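Local coordinates for maltose/maltodextrin-binding protein (Thermus thermophilus, PDB 2GH9) that binds maltotriose as a periplasmic binding protein, probably handing the sugar to a membrane transporter, at residues Glu15-Gln20 / Val284-Thr289; Met70-Val75 / Phe99-Arg104; Glu126-Trp131 / Leu135-Lys140; Ala168-Ala173 / Gly263-Val268; Ser353-Arg358 / Lys364-Asp369. One frame throughout, in Å; residues are numbered along the deposited sequence.

How the contacts relate
Contacts 1 and 4 are buried, contacts 3 and 5 are partly buried, and contact 2 lies at the surface. Contacts 1 and 2 both adjoin the large mixed sheet. Contacts 3, 4 and 5 all lie across the chain's centre from contact 1. Contact 4 is the one nearest the centre, close to the bound sugar. Contacts 2 and 4 reach the same sheet and touch, F99 CE2 lying 3.4 Å from V268 O. Contact 1 joins two helices through a phenylalanine and a water. Contact 5 joins two helices through aliphatic carbons. Contact 2 is one ring on a helix. Contact 3 is local, at a helix start. Contact 4 sets an amide beside a ring.

Contact 1: residues Glu15-Gln20 / Val284-Thr289; sequences EWLKEQ and VNFAKT
Two helices that pack on strands 3-7, 32-36 and 58-63 meet here, helix 11-26 through L17 and Q20 and helix 280-290 through F286 and T289. The F286 ring reaches between them. Its CG lies anti to the backbone N (chi1 175°), which carries the ring away from its own helix. The edge of the ring meets the backbone of Q20, with CE1 3.5 Å from Q20 O, close to the ring plane. L17 CD1 comes obliquely to the same ring, 4.3 Å from F286 CZ. No direct hydrogen bond joins the segments. A water does so instead. It donates to Q20 O at 2.8 Å and to T289 OG1 at 3.2 Å. The T289 hydroxyl donates in turn to F286 O, one turn back, at 2.5 Å, shorter than usual. Q20 O is thus shared between the water and the phenylalanine edge. Q20 CG also lies 3.8 Å above the centre of the W16 ring. The F286 ring packs on I3 and V5 of strand 3-7, V32 and L58, and meets the F24 ring. Helix 11-26 links the parallel neighbours 3-7 and 32-36, a beta-alpha-beta crossover as expected in the sugar-binding fold of periplasmic proteins.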
# COMPACT_ATOMS: atom_id res chain seq x y z
N GLU A 15 -1.33 10.07 15.82
CA GLU A 15 -1.66 11.22 16.64
C GLU A 15 -2.89 11.98 16.10
O GLU A 15 -3.76 12.36 16.86
CB GLU A 15 -0.45 12.14 16.85
CG GLU A 15 -0.42 12.76 18.25
CD GLU A 15 -0.20 11.74 19.39
OE1 GLU A 15 0.86 11.07 19.41
OE2 GLU A 15 -1.08 11.60 20.27
N TRP A 16 -2.97 12.13 14.78
CA TRP A 16 -4.18 12.66 14.13
C TRP A 16 -5.44 11.85 14.50
O TRP A 16 -6.47 12.42 14.88
CB TRP A 16 -3.99 12.69 12.61
CG TRP A 16 -5.23 12.97 11.76
CD1 TRP A 16 -5.64 14.18 11.30
CD2 TRP A 16 -6.16 12.02 11.24
NE1 TRP A 16 -6.75 14.05 10.52
CE2 TRP A 16 -7.10 12.73 10.47
CE3 TRP A 16 -6.28 10.63 11.34
CZ2 TRP A 16 -8.16 12.11 9.83
CZ3 TRP A 16 -7.33 10.01 10.68
CH2 TRP A 16 -8.26 10.75 9.94
N LEU A 17 -5.35 10.53 14.38
CA LEU A 17 -6.48 9.66 14.68
C LEU A 17 -6.93 9.78 16.16
O LEU A 17 -8.14 9.80 16.44
CB LEU A 17 -6.17 8.20 14.33
CG LEU A 17 -7.31 7.21 14.59
CD1 LEU A 17 -8.62 7.75 14.04
CD2 LEU A 17 -7.02 5.80 14.05
N LYS A 18 -5.96 9.87 17.07
CA LYS A 18 -6.24 10.02 18.50
C LYS A 18 -6.95 11.35 18.78
O LYS A 18 -7.89 11.39 19.58
CB LYS A 18 -4.96 9.90 19.35
CG LYS A 18 -4.40 8.49 19.45
CD LYS A 18 -3.43 8.36 20.64
CE LYS A 18 -2.89 6.97 20.80
NZ LYS A 18 -3.98 5.96 21.05
N GLU A 19 -6.50 12.41 18.10
CA GLU A 19 -7.11 13.74 18.20
C GLU A 19 -8.54 13.74 17.71
O GLU A 19 -9.43 14.30 18.36
CB GLU A 19 -6.33 14.80 17.41
CG GLU A 19 -6.98 16.21 17.48
CD GLU A 19 -6.41 17.22 16.52
OE1 GLU A 19 -5.37 16.95 15.88
OE2 GLU A 19 -7.03 18.31 16.42
N GLN A 20 -8.77 13.14 16.53
CA GLN A 20 -10.13 13.05 16.00
C GLN A 20 -11.05 12.26 16.94
O GLN A 20 -12.25 12.55 17.04
CB GLN A 20 -10.15 12.44 14.58
CG GLN A 20 -9.23 13.10 13.55
CD GLN A 20 -8.93 14.58 13.81
OE1 GLN A 20 -7.77 14.99 13.94
NE2 GLN A 20 -9.99 15.39 13.90
N VAL A 284 -20.53 4.73 12.51
CA VAL A 284 -20.70 5.38 11.21
C VAL A 284 -20.50 6.90 11.27
O VAL A 284 -19.80 7.47 10.44
CB VAL A 284 -22.08 5.04 10.56
CG1 VAL A 284 -22.30 5.86 9.30
CG2 VAL A 284 -22.18 3.56 10.26
N ASN A 285 -21.10 7.55 12.28
CA ASN A 285 -20.94 9.00 12.42
C ASN A 285 -19.47 9.34 12.60
O ASN A 285 -18.99 10.27 12.00
CB ASN A 285 -21.76 9.54 13.59
CG ASN A 285 -23.23 9.73 13.26
OD1 ASN A 285 -23.61 9.91 12.10
ND2 ASN A 285 -24.07 9.69 14.29
N PHE A 286 -18.76 8.57 13.42
CA PHE A 286 -17.35 8.86 13.67
C PHE A 286 -16.52 8.67 12.40
O PHE A 286 -15.68 9.51 12.08
CB PHE A 286 -16.80 7.99 14.79
CG PHE A 286 -15.33 8.18 15.02
CD1 PHE A 286 -14.81 9.44 15.29
CD2 PHE A 286 -14.46 7.10 14.96
CE1 PHE A 286 -13.44 9.64 15.50
CE2 PHE A 286 -13.08 7.29 15.18
CZ PHE A 286 -12.58 8.56 15.44
N ALA A 287 -16.78 7.58 11.68
CA ALA A 287 -16.12 7.34 10.39
C ALA A 287 -16.31 8.52 9.43
O ALA A 287 -15.36 8.93 8.75
CB ALA A 287 -16.64 6.05 9.76
N LYS A 288 -17.52 9.08 9.40
CA LYS A 288 -17.82 10.17 8.48
C LYS A 288 -17.03 11.43 8.88
O LYS A 288 -16.61 12.15 8.00
CB LYS A 288 -19.34 10.42 8.37
CG LYS A 288 -20.08 9.27 7.68
CD LYS A 288 -21.59 9.28 7.89
CE LYS A 288 -22.25 10.44 7.16
NZ LYS A 288 -23.74 10.26 7.05
N THR A 289 -16.79 11.65 10.17
CA THR A 289 -15.98 12.80 10.62
C THR A 289 -14.55 12.73 10.07
O THR A 289 -13.94 13.76 9.83
CB THR A 289 -15.92 12.98 12.18
OG1 THR A 289 -15.21 11.88 12.80
CG2 THR A 289 -17.33 13.12 12.77
O HOH W 1 -13.94 13.67 15.16

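Contact 2: residues Met70-Val75 / Phe99-Arg104; sequences MAQAGV and FTFGGR
F101 lays its ring against A71 and Q72 near the end of helix 67-72. Its CB points toward the helix. F101 CG stands trans to its own N (chi1 -165°) and lies 4.3 Å from A71 CB. CD2 makes the closest approach, 3.6 Å from A71 CB. CE2 is next along the same side of the ring. It sits 4.2 Å from A71 CB and 4.2 Å from Q72 CG. Both groups approach the ring obliquely. F101 starts a type I' beta turn that ends at R104, so the ring stands at the end of a beta hairpin with a two-residue loop, G102 and G103. Its N and O both pair with R104, F101 N to R104 O at 2.8 Å. G102 and G103 take the positive phi values of this turn. The helix opposite ends in a Schellman motif at G74, where G74 N bonds to A71 O and V75 N to M70 O. At the ring tip, CZ runs past Q72 CG at 4.6 Å. The F101 side chain also touches V67, M106 and P339.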
# COMPACT_ATOMS: atom_id res chain seq x y z
N MET A 70 -13.20 -9.77 2.84
CA MET A 70 -13.93 -9.33 4.01
C MET A 70 -15.45 -9.29 3.77
O MET A 70 -16.23 -9.71 4.64
CB MET A 70 -13.43 -7.95 4.47
CG MET A 70 -12.03 -8.00 5.07
SD MET A 70 -11.51 -6.39 5.71
CE MET A 70 -11.54 -6.66 7.46
N ALA A 71 -15.85 -8.77 2.61
CA ALA A 71 -17.25 -8.70 2.21
C ALA A 71 -17.88 -10.10 2.12
O ALA A 71 -19.00 -10.32 2.63
CB ALA A 71 -17.38 -7.92 0.88
N GLN A 72 -17.16 -11.04 1.53
CA GLN A 72 -17.59 -12.45 1.54
C GLN A 72 -17.69 -13.07 2.93
O GLN A 72 -18.50 -13.97 3.12
CB GLN A 72 -16.65 -13.31 0.71
CG GLN A 72 -16.85 -13.17 -0.77
CD GLN A 72 -16.31 -14.36 -1.53
OE1 GLN A 72 -15.35 -15.01 -1.09
NE2 GLN A 72 -16.93 -14.66 -2.68
N ALA A 73 -16.87 -12.62 3.88
CA ALA A 73 -16.97 -13.10 5.26
C ALA A 73 -18.13 -12.42 5.99
O ALA A 73 -18.37 -12.69 7.16
CB ALA A 73 -15.66 -12.85 6.02
N GLY A 74 -18.81 -11.53 5.30
CA GLY A 74 -19.99 -10.86 5.84
C GLY A 74 -19.66 -9.82 6.88
O GLY A 74 -20.56 -9.33 7.56
N VAL A 75 -18.38 -9.44 7.01
CA VAL A 75 -17.95 -8.67 8.18
C VAL A 75 -17.98 -7.17 8.00
O VAL A 75 -17.75 -6.43 8.97
CB VAL A 75 -16.55 -9.11 8.71
CG1 VAL A 75 -16.62 -10.56 9.16
CG2 VAL A 75 -15.43 -8.86 7.65
N PHE A 99 -13.47 0.31 -3.31
CA PHE A 99 -14.27 -0.09 -2.16
C PHE A 99 -15.67 -0.57 -2.50
O PHE A 99 -16.50 -0.73 -1.60
CB PHE A 99 -14.29 1.04 -1.12
CG PHE A 99 -13.15 0.94 -0.16
CD1 PHE A 99 -13.29 0.24 1.02
CD2 PHE A 99 -11.91 1.47 -0.50
CE1 PHE A 99 -12.21 0.10 1.87
CE2 PHE A 99 -10.82 1.33 0.35
CZ PHE A 99 -10.97 0.65 1.53
N THR A 100 -15.91 -0.81 -3.79
CA THR A 100 -17.18 -1.38 -4.28
C THR A 100 -17.01 -2.88 -4.55
O THR A 100 -16.07 -3.32 -5.22
CB THR A 100 -17.67 -0.62 -5.52
OG1 THR A 100 -17.93 0.74 -5.16
CG2 THR A 100 -18.96 -1.25 -6.10
N PHE A 101 -17.90 -3.66 -3.94
CA PHE A 101 -17.95 -5.10 -4.11
C PHE A 101 -19.40 -5.61 -4.06
O PHE A 101 -20.19 -5.22 -3.20
CB PHE A 101 -17.12 -5.79 -3.04
CG PHE A 101 -16.82 -7.23 -3.35
CD1 PHE A 101 -15.91 -7.56 -4.35
CD2 PHE A 101 -17.49 -8.25 -2.67
CE1 PHE A 101 -15.65 -8.88 -4.65
CE2 PHE A 101 -17.23 -9.58 -2.96
CZ PHE A 101 -16.30 -9.90 -3.95
N GLY A 102 -19.75 -6.49 -5.00
CA GLY A 102 -21.13 -6.95 -5.13
C GLY A 102 -22.07 -5.82 -5.52
O GLY A 102 -23.26 -5.84 -5.16
N GLY A 103 -21.55 -4.84 -6.25
CA GLY A 103 -22.31 -3.64 -6.60
C GLY A 103 -22.59 -2.67 -5.46
O GLY A 103 -23.37 -1.72 -5.63
N ARG A 104 -21.95 -2.87 -4.31
CA ARG A 104 -22.18 -2.01 -3.17
C ARG A 104 -20.89 -1.39 -2.66
O ARG A 104 -19.81 -1.99 -2.73
CB ARG A 104 -22.80 -2.82 -2.04
CG ARG A 104 -24.11 -3.47 -2.43
CD ARG A 104 -24.82 -3.94 -1.22
NE ARG A 104 -25.82 -4.94 -1.55
CZ ARG A 104 -26.69 -5.44 -0.67
NH1 ARG A 104 -26.68 -5.03 0.60
NH2 ARG A 104 -27.56 -6.37 -1.08

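Contact 3: residues Glu126-Trp131 / Leu135-Lys140; sequences EPPRTW and LALAQK
W131 and L135 are joined by a backbone hydrogen bond, L135 N to W131 O, 2.8 Å long with an N-H...O angle of 165°. It belongs to the first turn of helix 131-141. T130 is the N-cap, its OG1 bonded to E133 N, and R129 pairs with E133 in a salt bridge. The apolar contacts lie at two places. L135 CB stands 4.0 Å above one face of the W131 indole, offset toward the rim. L135 CD2 lies 4.0 Å from W131 CZ2, and it is also in van der Waals contact with W131 NE1. The tryptophan chi1 of 166° brings one indole face over L135 CB, the two side chains crossing at a slant. Further back in the loop, P128 CG meets L137 CD2 at 3.9 Å, the two side chains crossing at about a right angle. Both also touch M229 of strand 227-232, and Y206 meets the indole edge-to-face. Polar bonds thus fix the start of the helix, while carbon contacts hold the loop before it along the helix side.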
# COMPACT_ATOMS: atom_id res chain seq x y z
N GLU A 126 19.13 15.75 -6.92
CA GLU A 126 18.13 15.56 -7.98
C GLU A 126 17.94 14.08 -8.30
O GLU A 126 18.90 13.32 -8.24
CB GLU A 126 18.54 16.32 -9.23
CG GLU A 126 18.77 17.79 -8.99
CD GLU A 126 18.00 18.69 -9.91
OE1 GLU A 126 17.70 18.28 -11.06
OE2 GLU A 126 17.69 19.83 -9.47
N PRO A 127 16.71 13.67 -8.66
CA PRO A 127 16.46 12.24 -8.83
C PRO A 127 17.28 11.67 -10.00
O PRO A 127 17.49 12.36 -11.00
CB PRO A 127 14.95 12.17 -9.11
CG PRO A 127 14.60 13.51 -9.67
CD PRO A 127 15.52 14.49 -8.97
N PRO A 128 17.77 10.43 -9.87
CA PRO A 128 18.47 9.81 -10.99
C PRO A 128 17.55 9.67 -12.21
O PRO A 128 16.40 9.23 -12.06
CB PRO A 128 18.85 8.43 -10.46
CG PRO A 128 18.76 8.54 -8.96
CD PRO A 128 17.69 9.55 -8.69
N ARG A 129 18.04 10.04 -13.39
CA ARG A 129 17.21 10.12 -14.59
C ARG A 129 17.00 8.76 -15.28
O ARG A 129 16.04 8.60 -16.03
CB ARG A 129 17.87 11.06 -15.58
CG ARG A 129 17.96 12.50 -15.11
CD ARG A 129 18.79 13.32 -16.07
NE ARG A 129 20.23 13.18 -15.87
CZ ARG A 129 21.14 13.92 -16.51
NH1 ARG A 129 20.75 14.84 -17.39
NH2 ARG A 129 22.44 13.75 -16.27
N THR A 130 17.91 7.82 -15.04
CA THR A 130 17.87 6.51 -15.68
C THR A 130 18.29 5.44 -14.69
O THR A 130 18.82 5.73 -13.61
CB THR A 130 18.86 6.45 -16.90
OG1 THR A 130 20.20 6.64 -16.43
CG2 THR A 130 18.53 7.48 -17.95
N TRP A 131 18.09 4.19 -15.08
CA TRP A 131 18.58 3.06 -14.32
C TRP A 131 20.08 3.15 -14.09
O TRP A 131 20.56 2.85 -13.01
CB TRP A 131 18.27 1.74 -15.04
CG TRP A 131 19.06 0.62 -14.45
CD1 TRP A 131 20.19 0.06 -14.96
CD2 TRP A 131 18.85 0.01 -13.17
NE1 TRP A 131 20.67 -0.89 -14.10
CE2 TRP A 131 19.87 -0.94 -12.99
CE3 TRP A 131 17.88 0.17 -12.15
CZ2 TRP A 131 19.96 -1.74 -11.86
CZ3 TRP A 131 17.97 -0.63 -11.03
CH2 TRP A 131 19.00 -1.58 -10.89
N LEU A 135 21.90 3.27 -10.57
CA LEU A 135 22.79 2.19 -10.21
C LEU A 135 24.15 2.71 -9.78
O LEU A 135 24.65 2.33 -8.72
CB LEU A 135 22.95 1.20 -11.37
CG LEU A 135 23.84 -0.02 -11.10
CD1 LEU A 135 23.42 -0.77 -9.82
CD2 LEU A 135 23.83 -0.94 -12.33
N ALA A 136 24.73 3.60 -10.58
CA ALA A 136 26.05 4.18 -10.30
C ALA A 136 26.06 4.95 -8.98
O ALA A 136 26.97 4.78 -8.16
CB ALA A 136 26.49 5.08 -11.45
N LEU A 137 25.03 5.76 -8.77
CA LEU A 137 24.84 6.50 -7.53
C LEU A 137 24.66 5.60 -6.30
O LEU A 137 25.32 5.81 -5.28
CB LEU A 137 23.63 7.42 -7.66
CG LEU A 137 23.26 8.38 -6.54
CD1 LEU A 137 24.42 9.35 -6.26
CD2 LEU A 137 21.97 9.15 -6.90
N ALA A 138 23.77 4.61 -6.40
CA ALA A 138 23.46 3.74 -5.27
C ALA A 138 24.69 2.96 -4.82
O ALA A 138 24.92 2.79 -3.63
CB ALA A 138 22.31 2.77 -5.63
N GLN A 139 25.47 2.47 -5.78
CA GLN A 139 26.69 1.72 -5.47
C GLN A 139 27.74 2.64 -4.84
O GLN A 139 28.42 2.24 -3.88
CB GLN A 139 27.25 1.03 -6.72
CG GLN A 139 26.48 -0.26 -7.10
CD GLN A 139 26.85 -0.78 -8.47
OE1 GLN A 139 27.34 -0.04 -9.32
NE2 GLN A 139 26.58 -2.05 -8.71
N LYS A 140 27.85 3.86 -5.38
CA LYS A 140 28.77 4.88 -4.87
C LYS A 140 28.51 5.24 -3.41
O LYS A 140 29.45 5.38 -2.62
CB LYS A 140 28.68 6.16 -5.71
CG LYS A 140 29.61 7.28 -5.22
CD LYS A 140 29.42 8.57 -6.00
CE LYS A 140 30.12 9.75 -5.30
NZ LYS A 140 29.46 10.18 -3.99

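Contact 4: residues Ala168-Ala173 / Gly263-Val268; sequences AENVFA and GPFLGV
N170 and V171 both come to the edge of the F265 ring, near its plane. F265 has CG anti to the carbonyl carbon and beside the backbone N (chi1 -79°), and this sends the ring across to the other segment. N170 turns its CG away from its own backbone N (chi1 -155°), which brings OD1 to within 3.5 Å of F265 CE1. The amide plane is turned 46° from the ring. The same OD1 accepts a short bond from V171 N, 2.6 Å long, in the carbonyl plane. It is well bent, as expected where a side chain folds back on the next backbone N. The N170 ND2 end is held by P334 O, so both ends of the amide are fixed. F265 begins strand 265-273, which pairs with strands 58-63, 104-113 and 333-334 of the large sheet. The nearest atoms of the F265 side chain and a bound glucose are about 7 Å apart, consistent with a place beside the sugar cleft. V171 divides its methyls between two rings. CG1, anti to the backbone N, sits 3.6 Å above the centre of the F172 ring. CG2, anti to the carbonyl carbon, meets F265 CZ at 3.6 Å. The valine and the phenylalanine cross at about a right angle. F160 stacks on the F265 ring, and W348 of helix 341-357 touches both F265 and V171.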
# COMPACT_ATOMS: atom_id res chain seq x y z
N ALA A 168 3.71 -7.75 -16.68
CA ALA A 168 2.43 -8.03 -16.00
C ALA A 168 1.61 -6.75 -15.88
O ALA A 168 2.02 -5.84 -15.19
CB ALA A 168 2.69 -8.63 -14.59
N GLU A 169 0.48 -6.67 -16.58
CA GLU A 169 -0.43 -5.51 -16.47
C GLU A 169 -0.93 -5.36 -15.02
O GLU A 169 -0.93 -4.29 -14.44
CB GLU A 169 -1.61 -5.67 -17.43
CG GLU A 169 -2.69 -4.60 -17.36
CD GLU A 169 -2.16 -3.17 -17.46
OE1 GLU A 169 -1.19 -2.90 -18.21
OE2 GLU A 169 -2.74 -2.29 -16.78
N ASN A 170 -1.35 -6.48 -14.46
CA ASN A 170 -1.75 -6.55 -13.08
C ASN A 170 -1.52 -7.99 -12.66
O ASN A 170 -0.73 -8.70 -13.31
CB ASN A 170 -3.21 -6.08 -12.92
CG ASN A 170 -3.51 -5.57 -11.51
OD1 ASN A 170 -3.10 -6.18 -10.52
ND2 ASN A 170 -4.22 -4.44 -11.41
N VAL A 171 -2.15 -8.41 -11.55
CA VAL A 171 -1.99 -9.75 -11.03
C VAL A 171 -2.70 -10.76 -11.94
O VAL A 171 -2.16 -11.82 -12.24
CB VAL A 171 -2.54 -9.87 -9.58
CG1 VAL A 171 -2.52 -11.33 -9.11
CG2 VAL A 171 -1.72 -9.01 -8.63
N PHE A 172 -3.90 -10.40 -12.36
CA PHE A 172 -4.78 -11.27 -13.14
C PHE A 172 -5.15 -10.62 -14.47
O PHE A 172 -5.31 -9.41 -14.55
CB PHE A 172 -6.08 -11.52 -12.40
CG PHE A 172 -5.92 -12.12 -11.03
CD1 PHE A 172 -5.52 -13.43 -10.87
CD2 PHE A 172 -6.27 -11.40 -9.90
CE1 PHE A 172 -5.41 -14.00 -9.60
CE2 PHE A 172 -6.18 -11.96 -8.64
CZ PHE A 172 -5.75 -13.26 -8.49
N ALA A 173 -5.31 -11.44 -15.51
CA ALA A 173 -5.84 -10.98 -16.80
C ALA A 173 -7.31 -10.55 -16.66
O ALA A 173 -8.04 -11.11 -15.85
CB ALA A 173 -5.70 -12.10 -17.84
N GLY A 263 5.89 0.51 -12.90
CA GLY A 263 4.63 1.06 -12.40
C GLY A 263 4.16 0.29 -11.17
O GLY A 263 4.00 -0.94 -11.24
N PRO A 264 3.92 0.99 -10.06
CA PRO A 264 3.53 0.31 -8.81
C PRO A 264 2.03 0.01 -8.71
O PRO A 264 1.26 0.54 -9.49
CB PRO A 264 3.90 1.36 -7.75
CG PRO A 264 3.57 2.68 -8.46
CD PRO A 264 3.97 2.46 -9.90
N PHE A 265 1.64 -0.81 -7.73
CA PHE A 265 0.26 -0.88 -7.28
C PHE A 265 -0.21 0.47 -6.73
O PHE A 265 0.54 1.17 -6.05
CB PHE A 265 0.06 -1.91 -6.16
CG PHE A 265 -0.00 -3.35 -6.61
CD1 PHE A 265 -0.87 -3.75 -7.62
CD2 PHE A 265 0.75 -4.33 -5.95
CE1 PHE A 265 -0.98 -5.09 -7.99
CE2 PHE A 265 0.64 -5.68 -6.31
CZ PHE A 265 -0.22 -6.05 -7.34
N LEU A 266 -1.45 0.82 -7.05
CA LEU A 266 -2.17 1.89 -6.38
C LEU A 266 -3.02 1.20 -5.32
O LEU A 266 -3.62 0.15 -5.57
CB LEU A 266 -3.03 2.70 -7.37
CG LEU A 266 -2.23 3.25 -8.57
CD1 LEU A 266 -3.13 3.85 -9.64
CD2 LEU A 266 -1.18 4.27 -8.13
N GLY A 267 -2.96 1.75 -4.12
CA GLY A 267 -3.71 1.22 -3.01
C GLY A 267 -4.62 2.32 -2.55
O GLY A 267 -4.23 3.47 -2.53
N VAL A 268 -5.84 1.95 -2.17
CA VAL A 268 -6.76 2.88 -1.55
C VAL A 268 -7.01 2.41 -0.13
O VAL A 268 -7.40 1.26 0.09
CB VAL A 268 -8.08 3.01 -2.33
CG1 VAL A 268 -8.97 4.02 -1.67
CG2 VAL A 268 -7.82 3.38 -3.77

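Contact 5: residues Ser353-Arg358 / Lys364-Asp369; sequences SLAIQR and KKIVED
A355 O, on a residue that I366 packs against, is bonded by S361 OG from the turn between the helices. The same hydroxyl makes a weak bond to R358 O. The end of I366 reaches A355 N, with CD1 3.7 Å away. The same CD1 is 3.8 Å from L354 CB and 4.4 Å from A355 CB. So one methyl sits against the backbone and two side chains of the helix opposite. The torsions put it there. CG1 is anti to the carbonyl carbon (chi1 -72°), and CD1 continues extended from it (chi2 175°), giving a straight arm from the helix. Beside it, L354 CD2 lies 4.2 Å from I366 CG1. No hydrogen bond crosses between the two segments. Their meeting is made of carbon packing. On helix 363-378, K364 NZ and E368 OE2 form a long salt bridge of 3.7 Å, one turn apart. The two segments lie on helices 341-357 and 363-378, joined by a short turn, and both meet helix 189-204. I366 and V367 touch L196 there, I356 touches I199, and R203 NH1 bonds to I356 O near the end of helix 341-357.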
# COMPACT_ATOMS: atom_id res chain seq x y z
N SER A 353 11.28 -14.53 -1.74
CA SER A 353 12.20 -14.91 -0.68
C SER A 353 13.08 -16.11 -1.07
O SER A 353 14.27 -16.13 -0.76
CB SER A 353 11.42 -15.19 0.62
OG SER A 353 10.97 -13.96 1.18
N LEU A 354 12.50 -17.11 -1.74
CA LEU A 354 13.28 -18.26 -2.26
C LEU A 354 14.30 -17.83 -3.32
O LEU A 354 15.44 -18.32 -3.33
CB LEU A 354 12.35 -19.29 -2.90
CG LEU A 354 11.95 -20.55 -2.13
CD1 LEU A 354 11.34 -20.22 -0.80
CD2 LEU A 354 10.99 -21.37 -2.99
N ALA A 355 13.87 -16.95 -4.22
CA ALA A 355 14.75 -16.46 -5.27
C ALA A 355 15.99 -15.78 -4.69
O ALA A 355 17.12 -16.08 -5.09
CB ALA A 355 13.99 -15.51 -6.21
N ILE A 356 15.78 -14.91 -3.70
CA ILE A 356 16.86 -14.07 -3.15
C ILE A 356 17.67 -14.74 -2.03
O ILE A 356 18.65 -14.19 -1.56
CB ILE A 356 16.33 -12.68 -2.66
CG1 ILE A 356 15.44 -12.80 -1.40
CG2 ILE A 356 15.58 -12.00 -3.79
CD1 ILE A 356 14.90 -11.47 -0.84
N GLN A 357 17.25 -15.93 -1.61
CA GLN A 357 17.93 -16.64 -0.54
C GLN A 357 19.31 -17.14 -0.99
O GLN A 357 20.28 -17.04 -0.23
CB GLN A 357 17.05 -17.79 -0.05
CG GLN A 357 17.74 -18.98 0.59
CD GLN A 357 16.76 -20.09 0.87
OE1 GLN A 357 16.71 -21.11 0.16
NE2 GLN A 357 15.93 -19.89 1.90
N ARG A 358 19.39 -17.64 -2.23
CA ARG A 358 20.66 -18.12 -2.78
C ARG A 358 20.84 -17.72 -4.26
O ARG A 358 19.86 -17.64 -5.01
CB ARG A 358 20.77 -19.64 -2.62
CG ARG A 358 19.79 -20.44 -3.49
CD ARG A 358 19.70 -21.90 -3.03
NE ARG A 358 20.92 -22.65 -3.38
CZ ARG A 358 21.10 -23.35 -4.50
NH1 ARG A 358 20.15 -23.43 -5.44
NH2 ARG A 358 22.26 -23.98 -4.70
N LYS A 364 13.12 -20.35 -12.77
CA LYS A 364 12.13 -21.04 -13.61
C LYS A 364 11.18 -21.94 -12.81
O LYS A 364 9.97 -21.91 -13.00
CB LYS A 364 12.87 -21.89 -14.67
CG LYS A 364 12.00 -22.51 -15.77
CD LYS A 364 12.18 -21.81 -17.12
CE LYS A 364 12.01 -22.77 -18.28
NZ LYS A 364 10.74 -23.55 -18.20
N LYS A 365 11.73 -22.75 -11.91
CA LYS A 365 10.93 -23.70 -11.12
C LYS A 365 10.19 -23.01 -9.97
O LYS A 365 9.03 -23.35 -9.68
CB LYS A 365 11.80 -24.83 -10.55
CG LYS A 365 12.25 -25.85 -11.59
CD LYS A 365 13.02 -27.02 -10.95
CE LYS A 365 13.51 -28.01 -12.02
NZ LYS A 365 14.53 -28.99 -11.48
N ILE A 366 10.86 -22.06 -9.33
CA ILE A 366 10.26 -21.22 -8.28
C ILE A 366 8.97 -20.59 -8.81
O ILE A 366 7.92 -20.69 -8.18
CB ILE A 366 11.24 -20.13 -7.76
CG1 ILE A 366 12.34 -20.78 -6.92
CG2 ILE A 366 10.49 -19.07 -6.93
CD1 ILE A 366 13.43 -19.86 -6.46
N VAL A 367 9.05 -19.97 -10.00
CA VAL A 367 7.87 -19.37 -10.61
C VAL A 367 6.80 -20.42 -10.96
O VAL A 367 5.59 -20.18 -10.78
CB VAL A 367 8.24 -18.55 -11.88
CG1 VAL A 367 6.99 -18.03 -12.58
CG2 VAL A 367 9.17 -17.39 -11.51
N GLU A 368 7.24 -21.58 -11.45
CA GLU A 368 6.30 -22.68 -11.75
C GLU A 368 5.53 -23.12 -10.51
O GLU A 368 4.30 -23.24 -10.54
CB GLU A 368 7.04 -23.88 -12.39
CG GLU A 368 7.36 -23.70 -13.88
CD GLU A 368 8.20 -24.84 -14.50
OE1 GLU A 368 8.73 -25.71 -13.77
OE2 GLU A 368 8.32 -24.84 -15.74
N ASP A 369 6.26 -23.35 -9.42
CA ASP A 369 5.70 -23.76 -8.14
C ASP A 369 4.79 -22.68 -7.54
O ASP A 369 3.72 -22.99 -6.99
CB ASP A 369 6.82 -24.09 -7.14
CG ASP A 369 7.68 -25.31 -7.57
OD1 ASP A 369 7.29 -26.07 -8.50
OD2 ASP A 369 8.76 -25.50 -6.96